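Local coordinates for conjugal transfer protein (Escherichia coli, PDB 5I97) that belongs to the VirB8 family and, as an inner-membrane component of the pKM101 type IV secretion system, probably takes part in conjugative DNA transfer, at residues Lys31-Gln36 / Leu149-Thr154; Val38-Ser43 / Tyr53-Leu58. All blocks are in the same frame, centred on the assembly; numbering follows the deposited sequence.

Contact 1 of 2, residues Lys31-Gln36 / Leu149-Thr154; sequences KFWLTQ and LGFRVT
The carbonyl O of Phe-151 takes a hydrogen bond from ND2 of Asn-147. The bond lies at the start of the strand from which the Phe-151 ring reaches Trp-33 and Leu-34. The meeting itself is apolar. CB of Trp-33 sits over the centre of the Phe-151 ring, 3.5 Å from its centroid and 7° off the ring normal, a clear CH-pi contact. The two rings lie nearly parallel, but they are slid apart. The five-membered ring of Trp-33 and the Phe-151 ring have centroids 5.3 Å apart and barely overlap. The indole instead has CB of Phe-151 over the rim of one face. On its opposite face CD2 of Phe-32 lies over the centre, so the indole is sandwiched between the two residues. Phe-151 has its CG anti to the backbone N (chi1 170°), which carries the ring out toward the helix. Leu-34 comes at the edge of that ring, near its plane, with CD2 3.7 Å from Phe-151 CZ. CD1 of Leu-149 comes obliquely to the indole, 3.8 Å from Trp-33 NE1. Tyr-134 packs edge-to-face with Phe-151, and Leu-34 also rests on Met-130, Leu-97 and Ile-106 of the other strands. A long helix laid against a curved antiparallel sheet, here meeting 151-160, one of its two edge strands within the chain, is characteristic of the NTF2-like fold of VirB8 domains, here the soluble, probably periplasmic, part of the protein.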
ATOM      1  N   LYS A  31       6.806  12.559 -19.923  1.00 28.18           N
ATOM      2  CA  LYS A  31       5.734  12.058 -19.090  1.00 27.52           C
ATOM      3  C   LYS A  31       6.299  11.443 -17.814  1.00 26.77           C
ATOM      4  O   LYS A  31       5.708  11.565 -16.750  1.00 26.16           O
ATOM      5  CB  LYS A  31       4.888  11.043 -19.866  1.00 27.80           C
ATOM      6  CG  LYS A  31       3.803  10.369 -19.046  1.00 30.73           C
ATOM      7  CD  LYS A  31       3.124   9.245 -19.814  1.00 37.34           C
ATOM      8  CE  LYS A  31       2.121   8.505 -18.934  1.00 39.12           C
ATOM      9  NZ  LYS A  31       1.480   7.373 -19.662  1.00 43.60           N
ATOM     10  N   PHE A  32       7.467  10.821 -17.908  1.00 26.90           N
ATOM     11  CA  PHE A  32       8.071  10.221 -16.727  1.00 26.31           C
ATOM     12  C   PHE A  32       8.398  11.257 -15.657  1.00 25.94           C
ATOM     13  O   PHE A  32       7.988  11.107 -14.514  1.00 26.42           O
ATOM     14  CB  PHE A  32       9.346   9.462 -17.075  1.00 26.67           C
ATOM     15  CG  PHE A  32      10.126   9.031 -15.862  1.00 26.22           C
ATOM     16  CD1 PHE A  32       9.650   8.026 -15.035  1.00 25.67           C
ATOM     17  CD2 PHE A  32      11.306   9.674 -15.513  1.00 26.39           C
ATOM     18  CE1 PHE A  32      10.352   7.644 -13.912  1.00 25.33           C
ATOM     19  CE2 PHE A  32      12.011   9.303 -14.384  1.00 26.07           C
ATOM     20  CZ  PHE A  32      11.537   8.284 -13.583  1.00 25.54           C
ATOM     21  N   TRP A  33       9.145  12.290 -16.028  1.00 26.39           N
ATOM     22  CA  TRP A  33       9.553  13.310 -15.073  1.00 26.18           C
ATOM     23  C   TRP A  33       8.361  14.109 -14.573  1.00 25.87           C
ATOM     24  O   TRP A  33       8.294  14.443 -13.398  1.00 25.44           O
ATOM     25  CB  TRP A  33      10.594  14.256 -15.686  1.00 26.84           C
ATOM     26  CG  TRP A  33      11.835  13.547 -16.091  1.00 27.23           C
ATOM     27  CD1 TRP A  33      12.249  13.292 -17.360  1.00 27.93           C
ATOM     28  CD2 TRP A  33      12.832  12.987 -15.222  1.00 27.04           C
ATOM     29  NE1 TRP A  33      13.434  12.606 -17.339  1.00 28.18           N
ATOM     30  CE2 TRP A  33      13.814  12.407 -16.037  1.00 27.66           C
ATOM     31  CE3 TRP A  33      12.984  12.922 -13.835  1.00 26.50           C
ATOM     32  CZ2 TRP A  33      14.941  11.773 -15.514  1.00 27.94           C
ATOM     33  CZ3 TRP A  33      14.098  12.290 -13.318  1.00 26.60           C
ATOM     34  CH2 TRP A  33      15.062  11.727 -14.153  1.00 27.22           C
ATOM     35  N   LEU A  34       7.408  14.387 -15.450  1.00 26.17           N
ATOM     36  CA  LEU A  34       6.260  15.168 -15.032  1.00 26.00           C
ATOM     37  C   LEU A  34       5.410  14.409 -14.013  1.00 25.32           C
ATOM     38  O   LEU A  34       4.964  14.987 -13.030  1.00 25.02           O
ATOM     39  CB  LEU A  34       5.418  15.563 -16.230  1.00 26.58           C
ATOM     40  CG  LEU A  34       6.038  16.657 -17.090  1.00 27.31           C
ATOM     41  CD1 LEU A  34       5.504  16.567 -18.510  1.00 28.00           C
ATOM     42  CD2 LEU A  34       5.812  18.029 -16.497  1.00 27.35           C
ATOM     43  N   THR A  35       5.194  13.116 -14.242  1.00 25.16           N
ATOM     44  CA  THR A  35       4.412  12.330 -13.311  1.00 24.59           C
ATOM     45  C   THR A  35       5.196  12.124 -12.007  1.00 24.11           C
ATOM     46  O   THR A  35       4.609  12.109 -10.934  1.00 23.68           O
ATOM     47  CB  THR A  35       3.965  10.960 -13.907  1.00 24.62           C
ATOM     48  OG1 THR A  35       5.093  10.254 -14.418  1.00 24.84           O
ATOM     49  CG2 THR A  35       2.958  11.152 -15.022  1.00 25.12           C
ATOM     50  N   GLN A  36       6.513  11.958 -12.107  1.00 24.26           N
ATOM     51  CA  GLN A  36       7.368  11.848 -10.923  1.00 23.96           C
ATOM     52  C   GLN A  36       7.279  13.088 -10.065  1.00 23.88           C
ATOM     53  O   GLN A  36       7.255  13.012  -8.847  1.00 23.53           O
ATOM     54  CB  GLN A  36       8.832  11.648 -11.322  1.00 24.33           C
ATOM     55  CG  GLN A  36       9.169  10.269 -11.792  1.00 24.40           C
ATOM     56  CD  GLN A  36       9.094   9.277 -10.676  1.00 23.92           C
ATOM     57  OE1 GLN A  36       8.243   8.400 -10.679  1.00 23.68           O
ATOM     58  NE2 GLN A  36      10.001   9.398  -9.714  1.00 26.14           N
ATOM     59  N   LEU A 149      18.899  14.749 -16.121  1.00 33.15           N
ATOM     60  CA  LEU A 149      18.683  15.523 -17.334  1.00 30.70           C
ATOM     61  C   LEU A 149      18.373  16.981 -17.005  1.00 30.68           C
ATOM     62  O   LEU A 149      18.088  17.782 -17.889  1.00 35.49           O
ATOM     63  CB  LEU A 149      17.561  14.901 -18.159  1.00 30.49           C
ATOM     64  CG  LEU A 149      17.799  13.456 -18.599  1.00 30.63           C
ATOM     65  CD1 LEU A 149      16.604  12.919 -19.373  1.00 30.47           C
ATOM     66  CD2 LEU A 149      19.050  13.390 -19.466  1.00 31.67           C
ATOM     67  N   GLY A 150      18.420  17.317 -15.724  1.00 30.95           N
ATOM     68  CA  GLY A 150      18.166  18.683 -15.301  1.00 30.24           C
ATOM     69  C   GLY A 150      16.749  19.124 -15.595  1.00 29.86           C
ATOM     70  O   GLY A 150      16.504  20.278 -15.932  1.00 30.23           O
ATOM     71  N   PHE A 151      15.810  18.191 -15.479  1.00 29.20           N
ATOM     72  CA  PHE A 151      14.403  18.510 -15.648  1.00 28.85           C
ATOM     73  C   PHE A 151      13.977  19.538 -14.616  1.00 28.57           C
ATOM     74  O   PHE A 151      14.397  19.481 -13.466  1.00 28.26           O
ATOM     75  CB  PHE A 151      13.556  17.238 -15.512  1.00 28.20           C
ATOM     76  CG  PHE A 151      12.074  17.485 -15.426  1.00 27.78           C
ATOM     77  CD1 PHE A 151      11.320  17.676 -16.570  1.00 28.16           C
ATOM     78  CD2 PHE A 151      11.430  17.489 -14.200  1.00 27.11           C
ATOM     79  CE1 PHE A 151       9.953  17.888 -16.489  1.00 27.87           C
ATOM     80  CE2 PHE A 151      10.069  17.701 -14.116  1.00 26.81           C
ATOM     81  CZ  PHE A 151       9.330  17.905 -15.257  1.00 27.20           C
ATOM     82  N   ARG A 152      13.162  20.493 -15.026  1.00 28.77           N
ATOM     83  CA  ARG A 152      12.618  21.407 -14.049  1.00 28.53           C
ATOM     84  C   ARG A 152      11.263  21.945 -14.476  1.00 28.54           C
ATOM     85  O   ARG A 152      10.997  22.154 -15.662  1.00 29.04           O
ATOM     86  CB  ARG A 152      13.591  22.548 -13.737  1.00 29.11           C
ATOM     87  CG  ARG A 152      13.656  23.686 -14.723  1.00 29.92           C
ATOM     88  CD  ARG A 152      14.733  24.664 -14.252  1.00 32.66           C
ATOM     89  NE  ARG A 152      14.839  25.864 -15.076  1.00 37.28           N
ATOM     90  CZ  ARG A 152      15.657  26.877 -14.805  1.00 36.71           C
ATOM     91  NH1 ARG A 152      16.422  26.843 -13.720  1.00 31.84           N
ATOM     92  NH2 ARG A 152      15.695  27.932 -15.607  1.00 40.45           N
ATOM     93  N   VAL A 153      10.410  22.131 -13.474  1.00 28.04           N
ATOM     94  CA  VAL A 153       9.085  22.679 -13.649  1.00 28.07           C
ATOM     95  C   VAL A 153       9.162  24.195 -13.525  1.00 28.65           C
ATOM     96  O   VAL A 153       9.727  24.722 -12.560  1.00 28.64           O
ATOM     97  CB  VAL A 153       8.113  22.111 -12.594  1.00 27.33           C
ATOM     98  CG1 VAL A 153       6.759  22.794 -12.665  1.00 27.46           C
ATOM     99  CG2 VAL A 153       7.986  20.612 -12.750  1.00 26.82           C
ATOM    100  N   THR A 154       8.584  24.891 -14.500  1.00 29.23           N
ATOM    101  CA  THR A 154       8.691  26.346 -14.596  1.00 29.94           C
ATOM    102  C   THR A 154       7.431  27.078 -14.159  1.00 29.98           C
ATOM    103  O   THR A 154       7.453  28.284 -13.932  1.00 30.51           O
ATOM    104  CB  THR A 154       9.032  26.781 -16.034  1.00 30.79           C
ATOM    105  OG1 THR A 154       7.959  26.420 -16.909  1.00 30.88           O
ATOM    106  CG2 THR A 154      10.296  26.107 -16.495  1.00 30.88           C
TER

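Contact 2 of 2, residues Val38-Ser43 / Tyr53-Leu58; sequences VIHRES and YTAVGL
The methyl of Ala-55 packs on the flat imidazole of His-40. CB of Ala-55 stands over the centre of the imidazole, 3.7 Å from the ring centroid and 13° off its normal. This is a CH-pi contact, and the nearest ring atom is His-40 CD2, at 3.6 Å from Ala-55 CB. Beside it, one methyl of Val-56 fills the angle between two neighbouring side chains. Val-56 CG2 lies 3.9 Å from His-40 CB and 3.8 Å from Arg-41 CB. The backbones also come close here, with the CA atoms of Arg-41 and Val-56 6.3 Å apart. Arg-41 meets the valine through CB and CA. Its CG is anti to the backbone N (chi1 176°), and the extended chain carries the guanidinium past the valine to Tyr-37, whose OH is hydrogen-bonded to NH1. The imidazole is positioned from the other helix: His-40 ND1 is hydrogen-bonded to OD1 of Asp-52, one turn before Val-56. With an alanine in place of His-40, OD1 of Asp-52 would probably lose this partner and the methyl of Ala-55 the ring face it packs on. Further out, just past the end of the helix, Ser-43 donates from OG to the carbonyl O of Ile-39 at 2.5 Å, in the carbonyl plane and on a lone pair. The backbone N of Ser-43 bonds to the same oxygen. The axes of the short helical segments approach to 8.8 Å, with their directions at 123°. Helix 62-69 closes one flank, where Tyr-68 touches both Arg-41 and Val-56. Helix 27-42 lies between helix 49-58 and the sheet, with Val-38 on Ile-106 and Phe-108 of strand 103-114 and Arg-41 on Tyr-156 of strand 151-160.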
ATOM      1  N   VAL A  38       4.760  15.297  -9.901  1.00 24.01           N
ATOM      2  CA  VAL A  38       3.461  15.345  -9.260  1.00 23.78           C
ATOM      3  C   VAL A  38       3.388  14.352  -8.112  1.00 23.24           C
ATOM      4  O   VAL A  38       2.870  14.654  -7.050  1.00 23.06           O
ATOM      5  CB  VAL A  38       2.332  15.059 -10.258  1.00 23.98           C
ATOM      6  CG1 VAL A  38       0.995  14.860  -9.528  1.00 23.75           C
ATOM      7  CG2 VAL A  38       2.248  16.165 -11.289  1.00 24.60           C
ATOM      8  N   ILE A  39       3.917  13.160  -8.321  1.00 23.06           N
ATOM      9  CA  ILE A  39       3.910  12.165  -7.269  1.00 22.63           C
ATOM     10  C   ILE A  39       4.739  12.615  -6.063  1.00 22.53           C
ATOM     11  O   ILE A  39       4.304  12.465  -4.924  1.00 22.28           O
ATOM     12  CB  ILE A  39       4.399  10.820  -7.801  1.00 22.57           C
ATOM     13  CG1 ILE A  39       3.334  10.216  -8.718  1.00 22.66           C
ATOM     14  CG2 ILE A  39       4.656   9.858  -6.668  1.00 22.76           C
ATOM     15  CD1 ILE A  39       3.805   9.017  -9.506  1.00 22.78           C
ATOM     16  N   HIS A  40       5.919  13.184  -6.314  1.00 22.82           N
ATOM     17  CA  HIS A  40       6.779  13.660  -5.242  1.00 22.86           C
ATOM     18  C   HIS A  40       6.123  14.805  -4.478  1.00 22.92           C
ATOM     19  O   HIS A  40       6.234  14.886  -3.259  1.00 22.84           O
ATOM     20  CB  HIS A  40       8.122  14.149  -5.786  1.00 23.27           C
ATOM     21  CG  HIS A  40       9.117  13.068  -6.067  1.00 23.62           C
ATOM     22  ND1 HIS A  40       9.456  12.101  -5.144  1.00 24.84           N
ATOM     23  CD2 HIS A  40       9.871  12.817  -7.165  1.00 25.30           C
ATOM     24  CE1 HIS A  40      10.368  11.300  -5.663  1.00 26.11           C
ATOM     25  NE2 HIS A  40      10.638  11.713  -6.888  1.00 24.41           N
ATOM     26  N   ARG A  41       5.451  15.689  -5.207  1.00 23.16           N
ATOM     27  CA  ARG A  41       4.946  16.925  -4.626  1.00 23.38           C
ATOM     28  C   ARG A  41       3.581  16.782  -3.958  1.00 23.17           C
ATOM     29  O   ARG A  41       3.333  17.394  -2.925  1.00 23.26           O
ATOM     30  CB  ARG A  41       4.891  18.012  -5.696  1.00 23.85           C
ATOM     31  CG  ARG A  41       4.294  19.303  -5.226  1.00 24.18           C
ATOM     32  CD  ARG A  41       4.728  20.471  -6.068  1.00 24.75           C
ATOM     33  NE  ARG A  41       4.109  21.704  -5.601  1.00 25.13           N
ATOM     34  CZ  ARG A  41       4.492  22.924  -5.951  1.00 25.71           C
ATOM     35  NH1 ARG A  41       5.522  23.098  -6.770  1.00 25.97           N
ATOM     36  NH2 ARG A  41       3.850  23.974  -5.473  1.00 26.09           N
ATOM     37  N   GLU A  42       2.710  15.956  -4.527  1.00 22.97           N
ATOM     38  CA  GLU A  42       1.339  15.866  -4.045  1.00 22.89           C
ATOM     39  C   GLU A  42       1.144  14.709  -3.083  1.00 22.47           C
ATOM     40  O   GLU A  42       0.110  14.604  -2.437  1.00 22.43           O
ATOM     41  CB  GLU A  42       0.366  15.735  -5.221  1.00 23.04           C
ATOM     42  CG  GLU A  42       0.431  16.899  -6.184  1.00 23.54           C
ATOM     43  CD  GLU A  42       0.106  18.213  -5.518  1.00 23.87           C
ATOM     44  OE1 GLU A  42      -0.719  18.216  -4.581  1.00 23.81           O
ATOM     45  OE2 GLU A  42       0.698  19.242  -5.911  1.00 24.26           O
ATOM     46  N   SER A  43       2.139  13.841  -2.985  1.00 22.25           N
ATOM     47  CA  SER A  43       2.085  12.788  -1.990  1.00 21.94           C
ATOM     48  C   SER A  43       2.527  13.322  -0.646  1.00 22.02           C
ATOM     49  O   SER A  43       3.232  14.327  -0.560  1.00 22.30           O
ATOM     50  CB  SER A  43       2.977  11.610  -2.363  1.00 21.76           C
ATOM     51  OG  SER A  43       2.658  11.075  -3.626  1.00 23.20           O
ATOM     52  N   TYR A  53      10.842  16.052  -0.839  1.00 24.03           N
ATOM     53  CA  TYR A  53      11.146  17.475  -0.701  1.00 24.52           C
ATOM     54  C   TYR A  53      12.409  17.860  -1.469  1.00 25.01           C
ATOM     55  O   TYR A  53      12.487  18.917  -2.095  1.00 25.37           O
ATOM     56  CB  TYR A  53      11.298  17.835   0.775  1.00 24.75           C
ATOM     57  CG  TYR A  53      11.647  19.272   1.036  1.00 25.35           C
ATOM     58  CD1 TYR A  53      10.654  20.233   1.160  1.00 25.42           C
ATOM     59  CD2 TYR A  53      12.968  19.674   1.137  1.00 25.92           C
ATOM     60  CE1 TYR A  53      10.964  21.549   1.408  1.00 26.04           C
ATOM     61  CE2 TYR A  53      13.288  20.987   1.373  1.00 26.54           C
ATOM     62  CZ  TYR A  53      12.282  21.921   1.512  1.00 26.59           C
ATOM     63  OH  TYR A  53      12.612  23.235   1.741  1.00 28.59           O
ATOM     64  N   THR A  54      13.423  17.022  -1.353  1.00 25.12           N
ATOM     65  CA  THR A  54      14.666  17.240  -2.072  1.00 25.64           C
ATOM     66  C   THR A  54      14.424  17.159  -3.572  1.00 25.57           C
ATOM     67  O   THR A  54      14.891  18.011  -4.318  1.00 26.04           O
ATOM     68  CB  THR A  54      15.737  16.228  -1.651  1.00 25.82           C
ATOM     69  OG1 THR A  54      16.057  16.447  -0.271  1.00 26.37           O
ATOM     70  CG2 THR A  54      16.999  16.397  -2.478  1.00 26.43           C
ATOM     71  N   ALA A  55      13.659  16.158  -4.000  1.00 25.06           N
ATOM     72  CA  ALA A  55      13.378  15.961  -5.415  1.00 25.05           C
ATOM     73  C   ALA A  55      12.639  17.140  -6.043  1.00 25.18           C
ATOM     74  O   ALA A  55      13.016  17.605  -7.125  1.00 30.22           O
ATOM     75  CB  ALA A  55      12.588  14.684  -5.616  1.00 24.52           C
ATOM     76  N   VAL A  56      11.592  17.621  -5.382  1.00 24.91           N
ATOM     77  CA  VAL A  56      10.832  18.751  -5.900  1.00 25.11           C
ATOM     78  C   VAL A  56      11.704  19.986  -6.035  1.00 25.76           C
ATOM     79  O   VAL A  56      11.593  20.723  -7.017  1.00 26.13           O
ATOM     80  CB  VAL A  56       9.630  19.076  -5.003  1.00 24.82           C
ATOM     81  CG1 VAL A  56       8.955  20.366  -5.437  1.00 25.17           C
ATOM     82  CG2 VAL A  56       8.658  17.916  -5.003  1.00 24.25           C
ATOM     83  N   GLY A  57      12.588  20.189  -5.061  1.00 25.98           N
ATOM     84  CA  GLY A  57      13.513  21.306  -5.087  1.00 26.68           C
ATOM     85  C   GLY A  57      14.458  21.270  -6.275  1.00 27.12           C
ATOM     86  O   GLY A  57      14.702  22.290  -6.909  1.00 27.67           O
ATOM     87  N   LEU A  58      14.997  20.094  -6.575  1.00 26.96           N
ATOM     88  CA  LEU A  58      15.927  19.952  -7.689  1.00 27.45           C
ATOM     89  C   LEU A  58      15.225  20.067  -9.037  1.00 27.47           C
ATOM     90  O   LEU A  58      15.844  20.413 -10.027  1.00 28.04           O
ATOM     91  CB  LEU A  58      16.668  18.618  -7.612  1.00 27.34           C
ATOM     92  CG  LEU A  58      17.556  18.398  -6.391  1.00 27.50           C
ATOM     93  CD1 LEU A  58      18.127  16.994  -6.405  1.00 28.67           C
ATOM     94  CD2 LEU A  58      18.674  19.431  -6.364  1.00 28.33           C
TER

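Helix 27-42 serves both contacts, its 31-36 part in contact 1 and its 38-43 part in contact 2. Following the chain, contact 2 closes first. It joins the later turns of this helix to helix 49-58; nine residues separate its two segments, including the first turn of helix 49-58. The chain then runs through helix 62-69 and helix 78-82 and builds the strands of the antiparallel sheet. Contact 1 closes last, when residues 149-154 return to the earlier turns of the same helix after 112 intervening residues. Contact 2 is therefore nested within the loop of contact 1. The centres lie about 10 Å apart. Together they tie one helix to the helical layer and to the last strand.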